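Local coordinates for DUF4439 domain-containing protein (Mycobacterium tuberculosis, PDB 2IB0), which is of unknown function but folds as a four-helix bundle of the ferritin-like clan, with two copies of the chain in the assembly, at residues G19-A24 against V118-T123; A24-A29 against T112-V117; V32-I37 against H64-V69; G41-L46 against A97-L102; N52-D57 against A141-R146. All coordinates share one frame; numbering follows the deposited sequence.

Contact 1 (G19-A24 against V118-T123); sequences GSADNA and VEHAET
Asp22 on helix 18-46 swings its carboxylate to the side of its own carbonyl carbon (chi1 -164°) and so reaches the end of helix 96-120, while the first torsion of Glu122 lays that side chain beside its own N and turns it back toward Gly19. The contact closes one end of the four-helix bundle, where helix 96-120 gives way to the short turn before helix 124-150. Asp22 OD2 accepts the backbone N-H of Glu122 at 3.0 Å in a nearly straight bond (171°), met from well above the carboxylate plane. Asp22 CB packs on the carbonyl of His120, 3.4 Å from His120 O, and Ala121 lies against OD1. That second oxygen is taken by Arg76 in a salt bridge, so both ends of the buried carboxylate are engaged and its negative charge is probably stabilised. Ala21 CB rests obliquely beside the imidazole, 3.9 Å from His120 ND1. The two acidic side chains come close, their carboxylate planes 76° apart, and water 2 donates to both, which should ease their repulsion. Water 1 extends the network along the turn: it donates to Asp22 OD2 at 2.7 Å and accepts from Thr123 N at 3.2 Å.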
# COMPACT_ATOMS: atom_id res chain seq x y z
N GLY A 19 -13.29 21.17 2.31
CA GLY A 19 -12.41 21.16 3.46
C GLY A 19 -13.16 20.45 4.55
O GLY A 19 -12.56 19.79 5.39
N SER A 20 -14.47 20.62 4.52
CA SER A 20 -15.42 19.81 5.29
C SER A 20 -15.24 18.30 5.10
O SER A 20 -15.14 17.58 6.08
CB SER A 20 -16.84 20.23 4.93
OG SER A 20 -17.75 19.83 5.93
N ALA A 21 -15.17 17.83 3.84
CA ALA A 21 -14.96 16.40 3.56
C ALA A 21 -13.54 15.93 3.95
O ALA A 21 -13.36 14.82 4.45
CB ALA A 21 -15.23 16.09 2.07
N ASP A 22 -12.55 16.81 3.73
CA ASP A 22 -11.15 16.59 4.12
C ASP A 22 -11.05 16.34 5.65
O ASP A 22 -10.53 15.30 6.08
CB ASP A 22 -10.29 17.80 3.68
CG ASP A 22 -8.79 17.52 3.68
OD1 ASP A 22 -8.34 16.45 4.18
OD2 ASP A 22 -8.05 18.40 3.12
N ASN A 23 -11.56 17.28 6.45
CA ASN A 23 -11.60 17.11 7.92
C ASN A 23 -12.34 15.87 8.38
O ASN A 23 -11.91 15.17 9.31
CB ASN A 23 -12.23 18.36 8.58
CG ASN A 23 -11.36 19.60 8.42
OD1 ASN A 23 -10.23 19.51 7.93
ND2 ASN A 23 -11.88 20.75 8.83
N ALA A 24 -13.49 15.62 7.74
CA ALA A 24 -14.28 14.47 8.08
C ALA A 24 -13.52 13.21 7.79
O ALA A 24 -13.56 12.30 8.62
CB ALA A 24 -15.61 14.47 7.35
N VAL A 118 -6.85 10.06 1.19
CA VAL A 118 -6.19 10.33 -0.12
C VAL A 118 -7.17 11.03 -1.04
O VAL A 118 -6.83 12.00 -1.74
CB VAL A 118 -5.65 9.03 -0.87
CG1 VAL A 118 -5.16 9.34 -2.32
CG2 VAL A 118 -4.57 8.34 -0.07
N GLU A 119 -8.38 10.46 -1.11
CA GLU A 119 -9.40 10.93 -2.02
C GLU A 119 -9.87 12.39 -1.72
O GLU A 119 -10.06 13.18 -2.64
CB GLU A 119 -10.57 9.94 -1.92
CG GLU A 119 -11.72 10.32 -2.84
CD GLU A 119 -12.83 9.28 -2.83
OE1 GLU A 119 -12.81 8.37 -1.99
OE2 GLU A 119 -13.72 9.37 -3.69
N HIS A 120 -10.06 12.72 -0.44
CA HIS A 120 -10.60 14.04 -0.05
C HIS A 120 -9.56 15.05 0.45
O HIS A 120 -9.93 16.17 0.75
CB HIS A 120 -11.70 13.89 1.03
CG HIS A 120 -12.86 13.04 0.59
ND1 HIS A 120 -13.72 13.42 -0.41
CD2 HIS A 120 -13.29 11.83 1.01
CE1 HIS A 120 -14.63 12.49 -0.61
NE2 HIS A 120 -14.40 11.51 0.25
N ALA A 121 -8.29 14.66 0.53
CA ALA A 121 -7.26 15.59 1.04
C ALA A 121 -6.95 16.61 -0.00
O ALA A 121 -6.59 16.26 -1.13
CB ALA A 121 -6.00 14.87 1.42
N GLU A 122 -7.06 17.89 0.38
CA GLU A 122 -6.82 19.02 -0.57
C GLU A 122 -5.36 19.27 -0.89
O GLU A 122 -5.00 19.62 -2.05
CB GLU A 122 -7.48 20.29 -0.08
CG GLU A 122 -8.98 20.13 0.18
CD GLU A 122 -9.70 21.42 0.11
OE1 GLU A 122 -9.91 21.99 1.19
OE2 GLU A 122 -10.03 21.89 -1.02
N THR A 123 -4.49 19.10 0.10
CA THR A 123 -3.06 19.32 -0.19
C THR A 123 -2.25 18.06 -0.55
O THR A 123 -2.52 16.96 -0.07
CB THR A 123 -2.36 20.08 0.91
OG1 THR A 123 -2.14 19.20 2.00
CG2 THR A 123 -3.22 21.24 1.41
O HOH W 1 -5.40 18.71 3.13
O HOH W 2 -8.61 21.05 3.64

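Contact 2 (A24-A29 against T112-V117); sequences AALCDA and TAWRAV
This is a close, alanine-rich packing of two antiparallel helices, largely buried, in the half of the four-helix bundle that holds the N terminus. Helices 18-46 and 96-120 meet here with local axes 8.5 Å apart at an angle of 159°, and Ala25 and Ala29 on one side, with Ala113 on the other, present methyl groups small enough to let the backbones come near. Ala29 is the focus. Its CB sits over one face of the Trp114 indole in a CH-pi contact, 3.8 Å from the centroid of the six-membered ring, and also touches Val117 CG2 at 3.7 Å. Leu26 reaches the same ring obliquely, its CD1 lying 3.8 Å from Trp114 CZ3. Val117 holds CG2 beside its own backbone N, and this branch drives into the opposite helix: it lies 3.2 Å from Ala25 O, a tight fit, and 3.9 Å from Ala25 CB. Water 3 donates to Ala25 O at 2.7 Å and to Ala113 O as well, bridging the two backbones. The Trp114 indole also packs against helices 52-75 and 124-150, and its NE1 is bonded to Glu33, so the ring is fixed by a polar anchor as well as by packing. Close antiparallel packing through alanines thus joins two helices of the four-helix bundle, consistent with the ferritin-like family.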
# COMPACT_ATOMS: atom_id res chain seq x y z
N ALA A 24 -13.49 15.62 7.74
CA ALA A 24 -14.28 14.47 8.08
C ALA A 24 -13.52 13.21 7.79
O ALA A 24 -13.56 12.30 8.62
CB ALA A 24 -15.61 14.47 7.35
N ALA A 25 -12.81 13.14 6.65
CA ALA A 25 -12.08 11.94 6.34
C ALA A 25 -10.94 11.73 7.35
O ALA A 25 -10.64 10.62 7.70
CB ALA A 25 -11.52 11.97 4.87
N LEU A 26 -10.25 12.79 7.75
CA LEU A 26 -9.06 12.59 8.57
C LEU A 26 -9.44 12.29 10.03
O LEU A 26 -8.71 11.53 10.72
CB LEU A 26 -8.14 13.82 8.46
CG LEU A 26 -6.80 13.77 9.21
CD1 LEU A 26 -5.86 12.72 8.69
CD2 LEU A 26 -6.11 15.14 9.31
N CYS A 27 -10.55 12.89 10.49
CA CYS A 27 -11.15 12.53 11.77
C CYS A 27 -11.56 11.07 11.80
O CYS A 27 -11.27 10.38 12.75
CB CYS A 27 -12.34 13.45 12.16
SG CYS A 27 -11.81 15.13 12.63
N ASP A 28 -12.23 10.58 10.74
CA ASP A 28 -12.57 9.14 10.67
C ASP A 28 -11.33 8.26 10.75
O ASP A 28 -11.36 7.21 11.38
CB ASP A 28 -13.25 8.78 9.36
CG ASP A 28 -14.65 9.32 9.26
OD1 ASP A 28 -15.29 9.59 10.30
OD2 ASP A 28 -15.10 9.50 8.10
N ALA A 29 -10.23 8.71 10.17
CA ALA A 29 -9.06 7.85 10.01
C ALA A 29 -8.39 7.81 11.36
O ALA A 29 -7.90 6.76 11.76
CB ALA A 29 -8.12 8.42 8.97
N THR A 112 -8.90 1.21 4.10
CA THR A 112 -10.16 1.84 3.67
C THR A 112 -10.31 3.28 4.15
O THR A 112 -10.80 4.12 3.38
CB THR A 112 -11.37 1.04 4.15
OG1 THR A 112 -11.29 -0.26 3.58
CG2 THR A 112 -12.70 1.69 3.71
N ALA A 113 -9.94 3.54 5.40
CA ALA A 113 -10.06 4.89 5.98
C ALA A 113 -9.00 5.84 5.39
O ALA A 113 -9.28 6.97 5.07
CB ALA A 113 -9.96 4.85 7.48
N TRP A 114 -7.78 5.34 5.22
CA TRP A 114 -6.74 6.11 4.54
C TRP A 114 -6.96 6.37 3.06
O TRP A 114 -6.63 7.46 2.58
CB TRP A 114 -5.35 5.54 4.84
CG TRP A 114 -5.04 5.81 6.31
CD1 TRP A 114 -4.99 4.89 7.32
CD2 TRP A 114 -4.82 7.08 6.91
NE1 TRP A 114 -4.73 5.50 8.52
CE2 TRP A 114 -4.62 6.86 8.30
CE3 TRP A 114 -4.76 8.40 6.42
CZ2 TRP A 114 -4.34 7.88 9.19
CZ3 TRP A 114 -4.51 9.44 7.32
CH2 TRP A 114 -4.31 9.18 8.69
N ARG A 115 -7.53 5.42 2.33
CA ARG A 115 -7.91 5.70 0.94
C ARG A 115 -8.90 6.85 0.88
O ARG A 115 -8.86 7.64 -0.04
CB ARG A 115 -8.47 4.46 0.26
CG ARG A 115 -8.78 4.66 -1.18
CD ARG A 115 -9.22 3.35 -1.85
NE ARG A 115 -8.29 2.26 -1.55
CZ ARG A 115 -8.54 1.23 -0.75
NH1 ARG A 115 -9.73 1.10 -0.13
NH2 ARG A 115 -7.59 0.32 -0.56
N ALA A 116 -9.80 6.95 1.86
CA ALA A 116 -10.74 8.10 1.89
C ALA A 116 -10.04 9.44 2.12
O ALA A 116 -10.46 10.45 1.58
CB ALA A 116 -11.82 7.88 2.93
N VAL A 117 -9.03 9.47 2.99
CA VAL A 117 -8.22 10.70 3.16
C VAL A 117 -7.46 11.06 1.84
O VAL A 117 -7.43 12.25 1.41
CB VAL A 117 -7.28 10.58 4.41
CG1 VAL A 117 -6.43 11.84 4.57
CG2 VAL A 117 -8.11 10.32 5.78
O HOH W 3 -11.31 8.30 6.48

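Contact 3 (V32-I37 against H64-V69); sequences VEHATI and HRRDDV
Glu33 and Arg65 form a salt bridge between helices 18-46 and 52-75, Arg65 NH1 donating to Glu33 OE2 at 2.9 Å and 158°. The oxygen lies in the guanidinium plane, whereas NH1 meets it on the syn side, 32° out of the carboxylate plane; the two flat groups stand perpendicular. Glu33 is bent at chi2 (-53°), which folds its carboxylate toward Arg65. A second arginine supplies the apolar part: Arg66 lays its methylene chain across His34 and Ile37, with CD 3.5 Å from His34 CD2 and 3.7 Å from Ile37 CD1. Further out, Asp67 OD1 holds the edge of the Arg66 guanidinium through NE at 3.0 Å, which probably steadies the chain that carries those contacts. Glu33 OE1 is hydrogen-bonded to His62, and Arg65 NH2 reaches Glu136 on helix 124-150. With Trp114 of helix 96-120 also at Glu33, the pair joins residues from all four helices of this ferritin-like bundle; the centre of the contact lies about 7 Å from the centre of the chain. Three partners, Arg65, Trp114 and His62, probably restrict rotation of the Glu33 carboxylate, and its charge pairing with Arg65 ties the two helices together in the buried interior.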
# COMPACT_ATOMS: atom_id res chain seq x y z
N VAL A 32 -10.28 5.44 13.49
CA VAL A 32 -9.90 4.08 13.15
C VAL A 32 -8.55 3.70 13.81
O VAL A 32 -8.41 2.59 14.37
CB VAL A 32 -9.89 3.87 11.62
CG1 VAL A 32 -9.18 2.53 11.26
CG2 VAL A 32 -11.33 3.90 11.07
N GLU A 33 -7.57 4.61 13.75
CA GLU A 33 -6.28 4.45 14.45
C GLU A 33 -6.40 4.19 15.96
O GLU A 33 -5.76 3.27 16.46
CB GLU A 33 -5.37 5.69 14.23
CG GLU A 33 -4.80 5.83 12.78
CD GLU A 33 -4.07 4.56 12.27
OE1 GLU A 33 -3.30 3.93 13.02
OE2 GLU A 33 -4.24 4.22 11.08
N HIS A 34 -7.17 4.99 16.69
CA HIS A 34 -7.40 4.71 18.11
C HIS A 34 -7.93 3.28 18.33
O HIS A 34 -7.42 2.56 19.20
CB HIS A 34 -8.38 5.71 18.71
CG HIS A 34 -7.78 7.06 18.94
ND1 HIS A 34 -8.42 8.23 18.61
CD2 HIS A 34 -6.60 7.42 19.49
CE1 HIS A 34 -7.67 9.26 18.95
NE2 HIS A 34 -6.55 8.80 19.47
N ALA A 35 -8.92 2.89 17.52
CA ALA A 35 -9.57 1.59 17.58
C ALA A 35 -8.62 0.46 17.24
O ALA A 35 -8.75 -0.65 17.79
CB ALA A 35 -10.77 1.56 16.68
N THR A 36 -7.65 0.72 16.35
CA THR A 36 -6.64 -0.26 15.97
C THR A 36 -5.59 -0.49 17.04
O THR A 36 -5.22 -1.63 17.29
CB THR A 36 -5.91 0.15 14.69
OG1 THR A 36 -6.85 0.08 13.64
CG2 THR A 36 -4.83 -0.81 14.38
N ILE A 37 -5.11 0.61 17.64
CA ILE A 37 -4.16 0.55 18.73
C ILE A 37 -4.77 -0.22 19.92
O ILE A 37 -4.12 -1.09 20.50
CB ILE A 37 -3.72 2.00 19.19
CG1 ILE A 37 -2.89 2.67 18.09
CG2 ILE A 37 -3.12 2.03 20.65
CD1 ILE A 37 -3.05 4.19 18.11
N HIS A 64 2.54 6.24 16.36
CA HIS A 64 3.22 7.35 15.72
C HIS A 64 2.29 8.04 14.71
O HIS A 64 2.19 9.26 14.70
CB HIS A 64 4.53 6.87 15.05
CG HIS A 64 5.38 7.99 14.50
ND1 HIS A 64 5.21 8.49 13.22
CD2 HIS A 64 6.40 8.70 15.04
CE1 HIS A 64 6.08 9.47 13.01
NE2 HIS A 64 6.81 9.61 14.10
N ARG A 65 1.63 7.26 13.85
CA ARG A 65 0.66 7.80 12.91
C ARG A 65 -0.44 8.60 13.62
O ARG A 65 -0.76 9.71 13.21
CB ARG A 65 0.02 6.66 12.13
CG ARG A 65 -0.81 7.12 10.97
CD ARG A 65 -1.46 5.94 10.33
NE ARG A 65 -0.50 5.06 9.70
CZ ARG A 65 -0.66 3.75 9.54
NH1 ARG A 65 -1.77 3.16 9.99
NH2 ARG A 65 0.27 3.02 8.93
N ARG A 66 -1.03 8.02 14.66
CA ARG A 66 -2.06 8.68 15.51
C ARG A 66 -1.60 10.04 16.04
O ARG A 66 -2.30 11.05 15.88
CB ARG A 66 -2.44 7.78 16.68
CG ARG A 66 -3.23 8.54 17.86
CD ARG A 66 -3.17 7.74 19.16
NE ARG A 66 -1.85 7.72 19.81
CZ ARG A 66 -1.50 6.90 20.81
NH1 ARG A 66 -2.35 6.01 21.30
NH2 ARG A 66 -0.29 6.97 21.33
N ASP A 67 -0.42 10.09 16.66
CA ASP A 67 0.15 11.35 17.14
C ASP A 67 0.36 12.34 16.01
O ASP A 67 0.04 13.51 16.15
CB ASP A 67 1.47 11.10 17.87
CG ASP A 67 1.30 10.19 19.11
OD1 ASP A 67 0.15 9.91 19.56
OD2 ASP A 67 2.34 9.73 19.63
N ASP A 68 0.87 11.87 14.87
CA ASP A 68 0.99 12.70 13.66
C ASP A 68 -0.32 13.37 13.17
O ASP A 68 -0.32 14.54 12.79
CB ASP A 68 1.60 11.88 12.52
CG ASP A 68 3.13 11.88 12.51
OD1 ASP A 68 3.76 12.52 13.35
OD2 ASP A 68 3.72 11.21 11.63
N VAL A 69 -1.40 12.60 13.15
CA VAL A 69 -2.74 13.06 12.78
C VAL A 69 -3.31 14.03 13.81
O VAL A 69 -4.02 14.95 13.43
CB VAL A 69 -3.72 11.84 12.62
CG1 VAL A 69 -5.16 12.31 12.34
CG2 VAL A 69 -3.19 10.89 11.52

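Contact 4 (G41-L46 against A97-L102); sequences GIVSAL and ADAARL
Val43 lays its CG2 methyl against both the backbone and a side chain of the facing helix, 3.5 Å from Ala99 O and 3.9 Å from Leu102 CD2. The pairing belongs to the four-helix bundle, at the end away from the N terminus, where the last turn of helix 18-46 runs antiparallel to the first turns of helix 96-120. Their local axes come within 8.6 Å at 154°, and the nearest approach of the backbones falls between Val43 and Ala99, whose CA atoms are 4.7 Å apart. The small side chain of Ala99 permits this closeness: its CB points at helix 18-46 and settles between the CA of Val43 and the end of Leu46. The two branches of Val43 divide their work. CG2, anti to the carbonyl carbon (chi1 173° for CG1), faces Leu102, while CG1 turns toward Trp144 of helix 124-150 and Val55 of helix 52-75, so that one valine takes part in packing with all three other helices. Leu102 crosses it at a slant, its CD2 also reaching Ile42 CG2 at 4.3 Å. Between the two segments the side chains meet through apolar groups alone. Towards the outer edge Leu46, which also packs on Val93, brings CD1 to 3.9 Å from Ala99 CB.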
# COMPACT_ATOMS: atom_id res chain seq x y z
N GLY A 41 -3.66 -4.37 21.44
CA GLY A 41 -3.53 -4.84 22.80
C GLY A 41 -4.08 -6.26 22.92
O GLY A 41 -3.50 -7.09 23.61
N ILE A 42 -5.22 -6.52 22.29
CA ILE A 42 -5.83 -7.84 22.33
C ILE A 42 -5.04 -8.83 21.45
O ILE A 42 -4.78 -9.95 21.87
CB ILE A 42 -7.32 -7.78 21.94
CG1 ILE A 42 -8.13 -7.13 23.07
CG2 ILE A 42 -7.89 -9.19 21.77
CD1 ILE A 42 -8.10 -5.58 23.05
N VAL A 43 -4.64 -8.41 20.26
CA VAL A 43 -3.78 -9.21 19.41
C VAL A 43 -2.58 -9.67 20.24
O VAL A 43 -2.28 -10.87 20.30
CB VAL A 43 -3.34 -8.43 18.16
CG1 VAL A 43 -2.29 -9.20 17.34
CG2 VAL A 43 -4.55 -8.09 17.31
N SER A 44 -1.94 -8.74 20.94
CA SER A 44 -0.77 -9.09 21.74
C SER A 44 -1.02 -10.09 22.90
O SER A 44 -0.26 -11.05 23.08
CB SER A 44 -0.17 -7.79 22.30
OG SER A 44 0.88 -8.07 23.20
N ALA A 45 -2.06 -9.82 23.70
CA ALA A 45 -2.42 -10.66 24.84
C ALA A 45 -2.75 -12.08 24.44
O ALA A 45 -2.48 -13.00 25.22
CB ALA A 45 -3.60 -10.05 25.57
N LEU A 46 -3.37 -12.26 23.27
CA LEU A 46 -3.70 -13.58 22.76
C LEU A 46 -2.54 -14.32 22.08
O LEU A 46 -2.29 -15.51 22.42
CB LEU A 46 -4.85 -13.50 21.75
CG LEU A 46 -6.30 -13.37 22.21
CD1 LEU A 46 -7.07 -12.79 21.07
CD2 LEU A 46 -6.90 -14.67 22.65
N ALA A 97 -5.17 -17.85 17.14
CA ALA A 97 -5.48 -17.71 15.67
C ALA A 97 -6.46 -16.61 15.30
O ALA A 97 -6.38 -15.99 14.20
CB ALA A 97 -5.93 -18.99 15.10
N ASP A 98 -7.40 -16.35 16.19
CA ASP A 98 -8.36 -15.29 15.95
C ASP A 98 -7.66 -13.94 15.87
O ASP A 98 -8.15 -13.04 15.21
CB ASP A 98 -9.39 -15.21 17.04
CG ASP A 98 -10.24 -16.42 17.11
OD1 ASP A 98 -10.48 -17.04 16.05
OD2 ASP A 98 -10.68 -16.75 18.22
N ALA A 99 -6.54 -13.82 16.56
CA ALA A 99 -5.87 -12.52 16.74
C ALA A 99 -5.17 -12.01 15.46
O ALA A 99 -5.21 -10.81 15.18
CB ALA A 99 -4.86 -12.60 17.87
N ALA A 100 -4.50 -12.91 14.75
CA ALA A 100 -4.01 -12.67 13.38
C ALA A 100 -5.14 -12.25 12.37
O ALA A 100 -4.97 -11.31 11.61
CB ALA A 100 -3.24 -13.87 12.88
N ARG A 101 -6.30 -12.92 12.40
CA ARG A 101 -7.43 -12.48 11.61
C ARG A 101 -7.90 -11.08 12.02
O ARG A 101 -8.30 -10.28 11.18
CB ARG A 101 -8.59 -13.47 11.73
CG ARG A 101 -8.42 -14.73 10.87
CD ARG A 101 -9.73 -15.62 10.84
NE ARG A 101 -9.97 -16.38 12.10
CZ ARG A 101 -9.30 -17.50 12.44
NH1 ARG A 101 -8.31 -17.95 11.66
NH2 ARG A 101 -9.58 -18.14 13.58
N LEU A 102 -7.90 -10.82 13.32
CA LEU A 102 -8.30 -9.51 13.82
C LEU A 102 -7.34 -8.47 13.28
O LEU A 102 -7.76 -7.40 12.87
CB LEU A 102 -8.26 -9.48 15.38
CG LEU A 102 -8.53 -8.15 16.10
CD1 LEU A 102 -9.87 -7.57 15.69
CD2 LEU A 102 -8.47 -8.37 17.63

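Contact 5 (N52-D57 against A141-R146); sequences NFLVAD and ATRWNR
Apolar packing is centred on Leu54, whose two methyl groups cover two different flat groups of helix 124-150. CD2 lies over one face of the Trp144 indole, a CH-pi contact 3.6 Å from the centroid of the six-membered ring and 13° off its normal. CD1 sits over the centre of the Arg143 guanidinium, 3.4 Å from Arg143 CZ. With chi1 at -174°, Leu54 carries its CG anti to the backbone N, and the isobutyl group extends between the two side chains. Val55 adds an edge contact in the plane of the indole, its CG2 3.7 Å from Trp144 CH2. The charged interaction is looser: Asp57 OD2 makes a salt bridge to Arg143 NH2 at 3.6 Å, approaching the guanidinium at its edge while the two planes stand 53° apart. Apolar cover on a face and a carboxylate at the edge together probably limit how the guanidinium can turn. Large side chains span the gap between helices 52-75 and 124-150, whose local axes are 11.6 Å apart and antiparallel within this four-helix bundle. Trp144 continues inward to Ala103 and Val104 of helix 96-120, Val55 packs on Ser44 of helix 18-46, and Arg143 packs outward on Arg146 of the second subunit.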
# COMPACT_ATOMS: atom_id res chain seq x y z
N ASN A 52 5.67 -11.44 18.29
CA ASN A 52 5.74 -10.16 18.98
C ASN A 52 6.61 -9.07 18.47
O ASN A 52 6.36 -7.92 18.77
CB ASN A 52 5.43 -10.04 20.53
CG ASN A 52 5.24 -11.37 21.28
OD1 ASN A 52 4.10 -11.94 21.34
ND2 ASN A 52 6.29 -11.77 22.01
N PHE A 53 7.57 -9.42 17.61
CA PHE A 53 8.25 -8.45 16.76
C PHE A 53 7.25 -7.71 15.87
O PHE A 53 7.34 -6.51 15.72
CB PHE A 53 9.29 -9.13 15.86
CG PHE A 53 10.64 -9.41 16.53
CD1 PHE A 53 11.21 -8.48 17.44
CD2 PHE A 53 11.35 -10.59 16.23
CE1 PHE A 53 12.46 -8.75 18.06
CE2 PHE A 53 12.61 -10.86 16.83
CZ PHE A 53 13.16 -9.94 17.75
N LEU A 54 6.29 -8.44 15.29
CA LEU A 54 5.25 -7.90 14.42
C LEU A 54 4.28 -6.99 15.19
O LEU A 54 3.96 -5.87 14.76
CB LEU A 54 4.54 -9.05 13.69
CG LEU A 54 3.48 -8.85 12.58
CD1 LEU A 54 3.96 -7.88 11.51
CD2 LEU A 54 2.97 -10.18 11.91
N VAL A 55 3.81 -7.47 16.34
CA VAL A 55 2.91 -6.70 17.17
C VAL A 55 3.58 -5.40 17.58
O VAL A 55 2.98 -4.34 17.41
CB VAL A 55 2.46 -7.47 18.44
CG1 VAL A 55 1.66 -6.52 19.39
CG2 VAL A 55 1.62 -8.72 18.07
N ALA A 56 4.80 -5.47 18.13
CA ALA A 56 5.51 -4.25 18.54
C ALA A 56 5.64 -3.24 17.39
O ALA A 56 5.38 -2.04 17.57
CB ALA A 56 6.91 -4.57 19.10
N ASP A 57 6.09 -3.74 16.22
CA ASP A 57 6.19 -2.97 14.99
C ASP A 57 4.87 -2.28 14.64
O ASP A 57 4.85 -1.11 14.38
CB ASP A 57 6.52 -3.90 13.80
CG ASP A 57 7.99 -4.20 13.63
OD1 ASP A 57 8.84 -3.63 14.38
OD2 ASP A 57 8.30 -5.02 12.71
N ALA A 141 -1.24 -5.75 6.71
CA ALA A 141 -2.22 -6.81 6.39
C ALA A 141 -1.57 -7.99 5.67
O ALA A 141 -1.87 -9.16 6.00
CB ALA A 141 -3.45 -6.25 5.57
N THR A 142 -0.69 -7.73 4.68
CA THR A 142 -0.09 -8.85 3.98
C THR A 142 0.83 -9.64 4.95
O THR A 142 0.93 -10.85 4.85
CB THR A 142 0.77 -8.44 2.73
OG1 THR A 142 1.96 -7.80 3.17
CG2 THR A 142 0.04 -7.50 1.83
N ARG A 143 1.54 -8.94 5.83
CA ARG A 143 2.37 -9.60 6.84
C ARG A 143 1.57 -10.51 7.82
O ARG A 143 2.02 -11.59 8.16
CB ARG A 143 3.17 -8.56 7.65
CG ARG A 143 4.14 -7.86 6.77
CD ARG A 143 4.99 -6.76 7.48
NE ARG A 143 5.88 -7.38 8.46
CZ ARG A 143 6.46 -6.76 9.50
NH1 ARG A 143 6.25 -5.45 9.75
NH2 ARG A 143 7.24 -7.46 10.32
N TRP A 144 0.40 -10.08 8.24
CA TRP A 144 -0.46 -10.92 9.09
C TRP A 144 -1.12 -12.08 8.34
O TRP A 144 -1.33 -13.13 8.91
CB TRP A 144 -1.52 -10.07 9.81
CG TRP A 144 -0.95 -9.31 10.95
CD1 TRP A 144 -0.64 -7.97 10.99
CD2 TRP A 144 -0.63 -9.84 12.26
NE1 TRP A 144 -0.12 -7.64 12.24
CE2 TRP A 144 -0.12 -8.77 13.04
CE3 TRP A 144 -0.72 -11.12 12.84
CZ2 TRP A 144 0.30 -8.94 14.40
CZ3 TRP A 144 -0.30 -11.29 14.20
CH2 TRP A 144 0.20 -10.19 14.94
N ASN A 145 -1.41 -11.87 7.05
CA ASN A 145 -1.92 -12.91 6.18
C ASN A 145 -0.87 -14.00 5.94
O ASN A 145 -1.20 -15.17 5.79
CB ASN A 145 -2.35 -12.32 4.86
CG ASN A 145 -3.82 -11.97 4.82
OD1 ASN A 145 -4.22 -10.86 4.36
ND2 ASN A 145 -4.67 -12.92 5.25
N ARG A 146 0.39 -13.59 5.87
CA ARG A 146 1.50 -14.50 5.76
C ARG A 146 1.64 -15.31 7.07
O ARG A 146 1.92 -16.50 7.02
CB ARG A 146 2.78 -13.71 5.48
CG ARG A 146 3.96 -14.53 5.09
CD ARG A 146 5.01 -13.59 4.44
NE ARG A 146 4.58 -13.12 3.11
CZ ARG A 146 4.68 -11.87 2.64
NH1 ARG A 146 5.20 -10.89 3.37
NH2 ARG A 146 4.24 -11.60 1.42

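From the N terminus, helix 18-46 enters contact 1, then contact 2 one turn on, contact 3 near its middle and contact 4 at its end. Contacts 1, 2 and 4 all pair it with helix 96-120: 4 nests within 2, and 2 within 1, zipping the two helices along their length. Contact 3 closes the shortest loop, back from helix 52-75, and also nests inside contacts 1 and 2 while crossing contact 4. Contact 5 joins helix 52-75 to helix 124-150 and crosses all the others, bringing the last helix into the bundle. Contacts 2 and 3 meet through Trp114 and Glu33; contacts 4 and 5 meet through Val43 and Trp144, on the far side of the chain's centre from contacts 1 and 2.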